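Long-range contacts in branched-chain-amino-acid aminotransferase (Deinococcus radiodurans, PDB 3UYY), which probably catalyses the pyridoxal-phosphate-dependent transfer of an amino group between leucine, isoleucine or valine and 2-oxoglutarate in branched-chain amino-acid synthesis: residues 64-69 / 149-154; 90-95 / 353-358; 190-195 / 208-213. All coordinates share one frame; numbering follows the deposited sequence.

Interaction 1 (64-69 / 149-154); sequences EGSTAL and IGVGDN
The carboxamide of Asn-154 is the flat side-chain group here, and the methyl CG2 of Thr-67 lies above the amide plane just beyond its nitrogen, 3.8 Å from ND2. The two side chains cross at about a right angle. With chi1 at 178° the amide of Asn-154 extends beside the threonine; its ND2 is hydrogen-bonded to the carbonyl of Gly-156. The other branch of Thr-67, OG1, lies 3.1 Å from Gly-150 O and is hydrogen-bonded to Gln-73 OE1.

A single hydrogen bond crosses the contact, from Ala-68 N to Gly-150 O (3.1 Å, N-H...O angle 143°). It supplies an acceptor to a first-turn N-H of the short helix, useful because Ser-66, at the N-cap position, turns OG to Ala-63 O and makes no cap. Ala-68 suits its place by being small: its CB fits against Ile-149 CB at 3.5 Å. Two glycines permit the close approach: a side chain on Gly-150 would strike Thr-67 OG1, and one on Gly-65 would strike Asn-154 O. Gly-152 has a different reason, since at its backbone angles a CB would jam against the carbonyl O of Val-151.

The contact joins the end of strand 141-151, flanked by strand 162-172, to helix 67-70. Asn-154 also packs on Tyr-71, a glutamate-binding residue, while strand 59-63 lies against Val-151 through Leu-62. At the dimer interface, Ala-68 O accepts a hydrogen bond from Gln-74 of the second subunit.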
loop_
_atom_site.group_PDB
_atom_site.type_symbol
_atom_site.label_atom_id
_atom_site.label_comp_id
_atom_site.label_asym_id
_atom_site.label_seq_id
_atom_site.Cartn_x
_atom_site.Cartn_y
_atom_site.Cartn_z
ATOM N N GLU B 64 2.430 12.984 -12.673
ATOM C CA GLU B 64 1.244 13.127 -11.843
ATOM C C GLU B 64 0.498 11.810 -11.690
ATOM O O GLU B 64 -0.152 11.589 -10.682
ATOM C CB GLU B 64 0.308 14.209 -12.412
ATOM C CG GLU B 64 -0.580 13.792 -13.591
ATOM C CD GLU B 64 -1.249 14.993 -14.286
ATOM O OE1 GLU B 64 -1.841 15.843 -13.587
ATOM O OE2 GLU B 64 -1.187 15.086 -15.531
ATOM N N GLY B 65 0.611 10.927 -12.676
ATOM C CA GLY B 65 -0.089 9.655 -12.611
ATOM C C GLY B 65 0.781 8.438 -12.350
ATOM O O GLY B 65 0.412 7.311 -12.702
ATOM N N SER B 66 1.936 8.656 -11.729
ATOM C CA SER B 66 2.856 7.568 -11.413
ATOM C C SER B 66 2.214 6.447 -10.578
ATOM O O SER B 66 1.332 6.695 -9.745
ATOM C CB SER B 66 4.067 8.124 -10.666
ATOM O OG SER B 66 4.778 9.048 -11.471
ATOM N N THR B 67 2.658 5.212 -10.820
ATOM C CA THR B 67 2.165 4.044 -10.088
ATOM C C THR B 67 2.556 4.148 -8.611
ATOM O O THR B 67 1.877 3.601 -7.743
ATOM C CB THR B 67 2.759 2.731 -10.655
ATOM O OG1 THR B 67 4.186 2.849 -10.738
ATOM C CG2 THR B 67 2.197 2.443 -12.049
ATOM N N ALA B 68 3.652 4.844 -8.332
ATOM C CA ALA B 68 4.110 5.006 -6.960
ATOM C C ALA B 68 3.190 5.925 -6.164
ATOM O O ALA B 68 3.139 5.848 -4.932
ATOM C CB ALA B 68 5.531 5.559 -6.940
ATOM N N LEU B 69 2.464 6.796 -6.862
ATOM C CA LEU B 69 1.574 7.724 -6.189
ATOM C C LEU B 69 0.129 7.261 -6.100
ATOM O O LEU B 69 -0.606 7.714 -5.226
ATOM C CB LEU B 69 1.621 9.092 -6.865
ATOM C CG LEU B 69 2.938 9.867 -6.787
ATOM C CD1 LEU B 69 2.725 11.270 -7.322
ATOM C CD2 LEU B 69 3.430 9.929 -5.355
ATOM N N ILE B 149 10.678 3.292 -6.961
ATOM C CA ILE B 149 9.302 3.652 -7.250
ATOM C C ILE B 149 8.942 3.630 -8.740
ATOM O O ILE B 149 9.759 3.963 -9.603
ATOM C CB ILE B 149 8.942 5.035 -6.625
ATOM C CG1 ILE B 149 9.807 6.168 -7.204
ATOM C CG2 ILE B 149 9.098 4.946 -5.098
ATOM C CD1 ILE B 149 11.209 6.250 -6.669
ATOM N N GLY B 150 7.726 3.185 -9.040
ATOM C CA GLY B 150 7.287 3.149 -10.419
ATOM C C GLY B 150 6.885 4.554 -10.836
ATOM O O GLY B 150 6.101 5.211 -10.141
ATOM N N VAL B 151 7.414 5.025 -11.963
ATOM C CA VAL B 151 7.094 6.368 -12.418
ATOM C C VAL B 151 6.746 6.400 -13.903
ATOM O O VAL B 151 6.522 5.357 -14.505
ATOM C CB VAL B 151 8.269 7.314 -12.127
ATOM C CG1 VAL B 151 8.539 7.332 -10.632
ATOM C CG2 VAL B 151 9.515 6.847 -12.862
ATOM N N GLY B 152 6.698 7.594 -14.482
ATOM C CA GLY B 152 6.367 7.729 -15.890
ATOM C C GLY B 152 4.867 7.796 -16.112
ATOM O O GLY B 152 4.107 7.072 -15.465
ATOM N N ASP B 153 4.444 8.661 -17.032
ATOM C CA ASP B 153 3.024 8.841 -17.343
ATOM C C ASP B 153 2.244 7.548 -17.466
ATOM O O ASP B 153 2.537 6.700 -18.312
ATOM C CB ASP B 153 2.849 9.653 -18.627
ATOM C CG ASP B 153 3.039 11.132 -18.403
ATOM O OD1 ASP B 153 2.468 11.646 -17.420
ATOM O OD2 ASP B 153 3.743 11.781 -19.203
ATOM N N ASN B 154 1.228 7.412 -16.626
ATOM C CA ASN B 154 0.395 6.224 -16.627
ATOM C C ASN B 154 -1.012 6.568 -16.158
ATOM O O ASN B 154 -1.266 7.690 -15.740
ATOM C CB ASN B 154 0.990 5.177 -15.698
ATOM C CG ASN B 154 0.146 3.937 -15.624
ATOM O OD1 ASN B 154 -0.007 3.225 -16.617
ATOM N ND2 ASN B 154 -0.426 3.671 -14.455
#

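Interaction 2 (90-95 / 353-358); sequences NLFRPD and GWIVKV
Lys-357 NZ is held by two groups: it donates to Asn-90 OD1 at 3.0 Å, lying in the carbonyl plane on a lone pair, and is also hydrogen-bonded to Ser-88 OG. The two side chains leave a non-hydrogen-bonded pair, Asn-90 and Lys-357, of the antiparallel strands; the lysine chain bends at chi2 and then runs alongside Asn-90, pointing the same way. Ile-355 CG2 sits over a face of that amide, 3.3 Å from Asn-90 CG, giving the flat group an apolar floor.

Backbone bonds zip the strands at Leu-91 and Val-356, which bond in both directions, and Arg-93 N extends the ladder to Trp-354 O at 2.8 Å, nearly along the C=O axis (163°). Beyond it the arginine side chain runs alongside the tryptophan. Its chain bends at chi3 (63°), which lays the guanidinium flat on the indole, planes 10° apart, with CZ 3.7 Å from the centroid of the five-membered ring: a cation-pi stack, to which CD adds a CH-pi contact. A planar cation suits this face because it can stack and still point NH1 to Ser-270 OG. Arg-93 also lies beside Ile-266, which binds the cofactor. Phe-92 meets the same indole obliquely, CE1 to CE3 at 3.8 Å, and receives Ile-355 CD1 at its ring edge.

On the other face of the sheet, Leu-91 CB approaches Val-356 CB at 4.1 Å, and Pro-94 CD touches Val-356 CG2.

Strand 355-357 thus forms the last strand of the antiparallel sheet within the chain, added by the C-terminus. Helix 115-129 covers the Leu-91 and Val-358 face and pairs Arg-127 with the terminal carboxylate; helix 266-276 packs on Trp-354 and Phe-92, helix 331-344 on Phe-92.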
loop_
_atom_site.group_PDB
_atom_site.type_symbol
_atom_site.label_atom_id
_atom_site.label_comp_id
_atom_site.label_asym_id
_atom_site.label_seq_id
_atom_site.Cartn_x
_atom_site.Cartn_y
_atom_site.Cartn_z
ATOM N N ASN B 90 31.665 0.596 9.414
ATOM C CA ASN B 90 30.971 -0.667 9.151
ATOM C C ASN B 90 29.602 -0.505 8.490
ATOM O O ASN B 90 28.813 0.380 8.837
ATOM C CB ASN B 90 30.762 -1.458 10.448
ATOM C CG ASN B 90 32.042 -2.089 10.994
ATOM O OD1 ASN B 90 33.148 -1.761 10.567
ATOM N ND2 ASN B 90 31.885 -2.995 11.967
ATOM N N LEU B 91 29.332 -1.376 7.528
ATOM C CA LEU B 91 28.049 -1.411 6.855
ATOM C C LEU B 91 27.586 -2.842 7.185
ATOM O O LEU B 91 28.205 -3.824 6.771
ATOM C CB LEU B 91 28.229 -1.192 5.352
ATOM C CG LEU B 91 26.987 -0.788 4.549
ATOM C CD1 LEU B 91 26.288 0.411 5.203
ATOM C CD2 LEU B 91 27.406 -0.461 3.124
ATOM N N PHE B 92 26.519 -2.941 7.974
ATOM C CA PHE B 92 25.982 -4.216 8.441
ATOM C C PHE B 92 25.149 -5.042 7.453
ATOM O O PHE B 92 24.034 -4.671 7.116
ATOM C CB PHE B 92 25.148 -3.951 9.700
ATOM C CG PHE B 92 24.775 -5.186 10.450
ATOM C CD1 PHE B 92 25.706 -5.828 11.264
ATOM C CD2 PHE B 92 23.497 -5.703 10.357
ATOM C CE1 PHE B 92 25.367 -6.975 11.983
ATOM C CE2 PHE B 92 23.140 -6.863 11.077
ATOM C CZ PHE B 92 24.080 -7.494 11.890
ATOM N N ARG B 93 25.693 -6.170 7.014
ATOM C CA ARG B 93 25.024 -7.101 6.090
ATOM C C ARG B 93 24.245 -6.473 4.928
ATOM O O ARG B 93 23.061 -6.759 4.730
ATOM C CB ARG B 93 24.084 -8.040 6.873
ATOM C CG ARG B 93 24.646 -8.470 8.224
ATOM C CD ARG B 93 23.881 -9.614 8.847
ATOM N NE ARG B 93 23.955 -10.832 8.044
ATOM C CZ ARG B 93 23.292 -11.953 8.323
ATOM N NH1 ARG B 93 22.497 -12.009 9.391
ATOM N NH2 ARG B 93 23.432 -13.020 7.540
ATOM N N PRO B 94 24.904 -5.613 4.136
ATOM C CA PRO B 94 24.293 -4.945 2.988
ATOM C C PRO B 94 23.761 -5.961 1.969
ATOM O O PRO B 94 22.798 -5.692 1.235
ATOM C CB PRO B 94 25.452 -4.139 2.414
ATOM C CG PRO B 94 26.258 -3.829 3.612
ATOM C CD PRO B 94 26.277 -5.129 4.345
ATOM N N ASP B 95 24.399 -7.123 1.918
ATOM C CA ASP B 95 24.008 -8.179 0.982
ATOM C C ASP B 95 22.607 -8.690 1.265
ATOM O O ASP B 95 21.862 -9.035 0.340
ATOM C CB ASP B 95 24.989 -9.345 1.079
ATOM C CG ASP B 95 25.137 -9.846 2.499
ATOM O OD1 ASP B 95 25.401 -9.012 3.392
ATOM O OD2 ASP B 95 24.984 -11.061 2.727
ATOM N N GLY B 353 31.431 -12.686 6.752
ATOM C CA GLY B 353 30.611 -11.984 5.783
ATOM C C GLY B 353 29.573 -10.993 6.267
ATOM O O GLY B 353 28.796 -10.471 5.465
ATOM N N TRP B 354 29.538 -10.717 7.562
ATOM C CA TRP B 354 28.562 -9.771 8.074
ATOM C C TRP B 354 28.940 -8.313 7.884
ATOM O O TRP B 354 28.104 -7.527 7.472
ATOM C CB TRP B 354 28.285 -10.046 9.545
ATOM C CG TRP B 354 27.367 -11.192 9.741
ATOM C CD1 TRP B 354 27.219 -12.265 8.920
ATOM C CD2 TRP B 354 26.499 -11.416 10.860
ATOM N NE1 TRP B 354 26.313 -13.151 9.456
ATOM C CE2 TRP B 354 25.859 -12.654 10.649
ATOM C CE3 TRP B 354 26.204 -10.689 12.024
ATOM C CZ2 TRP B 354 24.941 -13.185 11.554
ATOM C CZ3 TRP B 354 25.293 -11.216 12.923
ATOM C CH2 TRP B 354 24.671 -12.455 12.684
ATOM N N ILE B 355 30.183 -7.940 8.178
ATOM C CA ILE B 355 30.586 -6.545 8.019
ATOM C C ILE B 355 31.271 -6.216 6.703
ATOM O O ILE B 355 32.065 -6.993 6.188
ATOM C CB ILE B 355 31.544 -6.075 9.145
ATOM C CG1 ILE B 355 30.856 -6.173 10.516
ATOM C CG2 ILE B 355 31.970 -4.619 8.895
ATOM C CD1 ILE B 355 29.591 -5.336 10.648
ATOM N N VAL B 356 30.943 -5.051 6.163
ATOM C CA VAL B 356 31.554 -4.558 4.938
ATOM C C VAL B 356 32.196 -3.250 5.356
ATOM O O VAL B 356 31.510 -2.357 5.840
ATOM C CB VAL B 356 30.513 -4.277 3.833
ATOM C CG1 VAL B 356 31.149 -3.438 2.732
ATOM C CG2 VAL B 356 30.017 -5.580 3.238
ATOM N N LYS B 357 33.509 -3.140 5.182
ATOM C CA LYS B 357 34.244 -1.937 5.573
ATOM C C LYS B 357 34.157 -0.857 4.513
ATOM O O LYS B 357 34.499 -1.087 3.359
ATOM C CB LYS B 357 35.712 -2.283 5.851
ATOM C CG LYS B 357 35.942 -3.138 7.095
ATOM C CD LYS B 357 35.780 -2.323 8.365
ATOM C CE LYS B 357 36.119 -3.147 9.612
ATOM N NZ LYS B 357 36.070 -2.324 10.856
ATOM N N VAL B 358 33.697 0.324 4.908
ATOM C CA VAL B 358 33.553 1.432 3.973
ATOM C C VAL B 358 34.846 2.228 3.818
ATOM O O VAL B 358 35.661 2.210 4.763
ATOM C CB VAL B 358 32.455 2.386 4.439
ATOM C CG1 VAL B 358 32.312 3.527 3.463
ATOM C CG2 VAL B 358 31.164 1.640 4.570
ATOM O OXT VAL B 358 35.020 2.882 2.766
#

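Interaction 3 (190-195 / 208-213); sequences YDRAAP and AASLLP. With PLP (pyridoxal-5'-phosphate), chain D.
The irregular loop 190-195 runs past segment 208-213 of helix 204-219 and comes nearest where Arg-192 CA lies 5.0 Å from Ala-209 CA. No direct hydrogen bond joins them; instead one water donates to Asp-191 O (2.8 Å) and to Ala-209 O (2.6 Å). The helix is kinked where the N of Leu-212 and of Pro-213 has no bond to the turn before; proline could not make one.

Ala-209 is small enough for its CB to rest on the loop backbone, 3.9 Å from Arg-192 CA. Tyr-190 lies across Pro-213 at about a right angle, its CB 4.0 Å from the proline CG, and brings OH to Leu-212 CD2 at 3.7 Å. Arg-192 bends at chi3 (-89°) to pass NH1 beside Ser-210 CB and NH2 to the cofactor's methyl C2A, 3.2 Å away; it also makes a cation-pi contact with Tyr-207, a cofactor-binding residue. Replacing Arg-192 by alanine removes the guanidinium, which would probably leave Tyr-207 without its cation and open a gap beside the pyridoxal methyl.

Strand 224-228 backs the contact, with Tyr-227 against Arg-192, Ser-210 and Pro-213. Asp-191 OD2 is hydrogen-bonded to His-196 N of the second subunit, bringing the dimer interface to this loop.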
loop_
_atom_site.group_PDB
_atom_site.type_symbol
_atom_site.label_atom_id
_atom_site.label_comp_id
_atom_site.label_asym_id
_atom_site.label_seq_id
_atom_site.Cartn_x
_atom_site.Cartn_y
_atom_site.Cartn_z
ATOM N N TYR B 190 -7.137 -4.579 13.999
ATOM C CA TYR B 190 -6.740 -4.235 12.631
ATOM C C TYR B 190 -5.598 -5.144 12.100
ATOM O O TYR B 190 -4.876 -5.766 12.880
ATOM C CB TYR B 190 -6.280 -2.772 12.582
ATOM C CG TYR B 190 -7.390 -1.748 12.625
ATOM C CD1 TYR B 190 -7.607 -0.964 13.760
ATOM C CD2 TYR B 190 -8.203 -1.534 11.516
ATOM C CE1 TYR B 190 -8.608 0.016 13.784
ATOM C CE2 TYR B 190 -9.203 -0.564 11.527
ATOM C CZ TYR B 190 -9.399 0.208 12.661
ATOM O OH TYR B 190 -10.391 1.171 12.653
ATOM N N ASP B 191 -5.438 -5.218 10.781
ATOM C CA ASP B 191 -4.372 -6.027 10.193
ATOM C C ASP B 191 -3.501 -5.171 9.268
ATOM O O ASP B 191 -4.021 -4.425 8.446
ATOM C CB ASP B 191 -4.944 -7.177 9.353
ATOM C CG ASP B 191 -5.911 -8.064 10.123
ATOM O OD1 ASP B 191 -5.530 -8.609 11.188
ATOM O OD2 ASP B 191 -7.054 -8.232 9.643
ATOM N N ARG B 192 -2.183 -5.272 9.392
ATOM C CA ARG B 192 -1.293 -4.517 8.510
ATOM C C ARG B 192 -1.058 -5.309 7.208
ATOM O O ARG B 192 -0.459 -4.801 6.258
ATOM C CB ARG B 192 0.048 -4.241 9.199
ATOM C CG ARG B 192 0.844 -5.484 9.535
ATOM C CD ARG B 192 2.152 -5.150 10.238
ATOM N NE ARG B 192 3.273 -4.920 9.322
ATOM C CZ ARG B 192 3.446 -3.824 8.592
ATOM N NH1 ARG B 192 2.569 -2.836 8.657
ATOM N NH2 ARG B 192 4.509 -3.703 7.812
ATOM N N ALA B 193 -1.537 -6.552 7.160
ATOM C CA ALA B 193 -1.375 -7.379 5.969
ATOM C C ALA B 193 -2.325 -8.571 5.931
ATOM O O ALA B 193 -2.744 -9.082 6.971
ATOM C CB ALA B 193 0.063 -7.865 5.863
ATOM N N ALA B 194 -2.655 -9.011 4.719
ATOM C CA ALA B 194 -3.543 -10.157 4.529
ATOM C C ALA B 194 -2.768 -11.463 4.714
ATOM O O ALA B 194 -1.538 -11.472 4.678
ATOM C CB ALA B 194 -4.151 -10.109 3.147
ATOM N N PRO B 195 -3.479 -12.588 4.921
ATOM C CA PRO B 195 -2.757 -13.856 5.095
ATOM C C PRO B 195 -1.855 -14.141 3.894
ATOM O O PRO B 195 -0.726 -14.605 4.046
ATOM C CB PRO B 195 -3.881 -14.881 5.262
ATOM C CG PRO B 195 -5.051 -14.241 4.563
ATOM C CD PRO B 195 -4.936 -12.797 4.973
ATOM N N ALA B 208 1.030 1.797 5.449
ATOM C CA ALA B 208 -0.147 2.638 5.319
ATOM C C ALA B 208 -1.272 2.072 6.187
ATOM O O ALA B 208 -1.959 2.796 6.896
ATOM C CB ALA B 208 -0.580 2.701 3.855
ATOM N N ALA B 209 -1.430 0.761 6.150
ATOM C CA ALA B 209 -2.459 0.103 6.929
ATOM C C ALA B 209 -2.224 0.189 8.432
ATOM O O ALA B 209 -3.175 0.176 9.214
ATOM C CB ALA B 209 -2.553 -1.368 6.510
ATOM N N SER B 210 -0.960 0.279 8.833
ATOM C CA SER B 210 -0.592 0.307 10.244
ATOM C C SER B 210 -0.623 1.701 10.831
ATOM O O SER B 210 -0.365 1.898 12.022
ATOM C CB SER B 210 0.806 -0.271 10.418
ATOM O OG SER B 210 1.790 0.635 9.951
ATOM N N LEU B 211 -0.944 2.675 9.996
ATOM C CA LEU B 211 -0.977 4.054 10.449
ATOM C C LEU B 211 -2.021 4.270 11.549
ATOM O O LEU B 211 -1.690 4.704 12.651
ATOM C CB LEU B 211 -1.245 4.962 9.246
ATOM C CG LEU B 211 -0.189 6.022 8.909
ATOM C CD1 LEU B 211 1.236 5.488 9.099
ATOM C CD2 LEU B 211 -0.424 6.479 7.474
ATOM N N LEU B 212 -3.274 3.947 11.250
ATOM C CA LEU B 212 -4.357 4.121 12.210
ATOM C C LEU B 212 -4.160 3.310 13.495
ATOM O O LEU B 212 -4.327 3.833 14.597
ATOM C CB LEU B 212 -5.699 3.769 11.556
ATOM C CG LEU B 212 -6.948 3.984 12.423
ATOM C CD1 LEU B 212 -6.873 5.332 13.143
ATOM C CD2 LEU B 212 -8.186 3.930 11.533
ATOM N N PRO B 213 -3.827 2.017 13.380
ATOM C CA PRO B 213 -3.656 1.340 14.669
ATOM C C PRO B 213 -2.491 1.854 15.526
ATOM O O PRO B 213 -2.636 2.013 16.742
ATOM C CB PRO B 213 -3.526 -0.146 14.282
ATOM C CG PRO B 213 -3.324 -0.143 12.773
ATOM C CD PRO B 213 -4.095 1.046 12.306
HETATM N N1 PLP D . 9.116 -5.600 10.374
HETATM C C2 PLP D . 8.659 -4.387 9.908
HETATM C C2A PLP D . 7.168 -4.254 9.586
HETATM C C3 PLP D . 9.594 -3.320 9.751
HETATM O O3 PLP D . 9.161 -2.126 9.298
HETATM C C4 PLP D . 10.994 -3.516 10.076
HETATM C C4A PLP D . 11.984 -2.289 9.877
HETATM C C5 PLP D . 11.405 -4.849 10.568
HETATM C C6 PLP D . 10.444 -5.853 10.703
HETATM C C5A PLP D . 12.797 -5.259 10.952
HETATM O O4P PLP D . 13.588 -5.675 9.889
HETATM P P PLP D . 15.149 -5.435 9.909
HETATM O O1P PLP D . 15.438 -4.013 9.984
HETATM O O2P PLP D . 15.571 -6.029 8.530
HETATM O O3P PLP D . 15.743 -6.313 10.954
HETATM O O HOH W 1 -4.723 -1.938 9.471
#

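Interactions 1 and 2 both reach the seven-stranded antiparallel sheet, the first at the end of strand 141-151 and the second at strand 355-357; their centres are about 33 Å apart, and their segments alternate along the chain. Interaction 3 lies about 24 Å from interaction 1 and about 32 Å from interaction 2, centre to centre, on the opposite side of the chain's centre from the latter. It is nested within the loop closed by 90-95 and 353-358, and follows interaction 1 in series. Interactions 1 and 3 both touch the second subunit, whereas interaction 2 does not. The cofactor meets interaction 3 directly, while the C-terminal strand of interaction 2 is the outermost of the sheet within this chain.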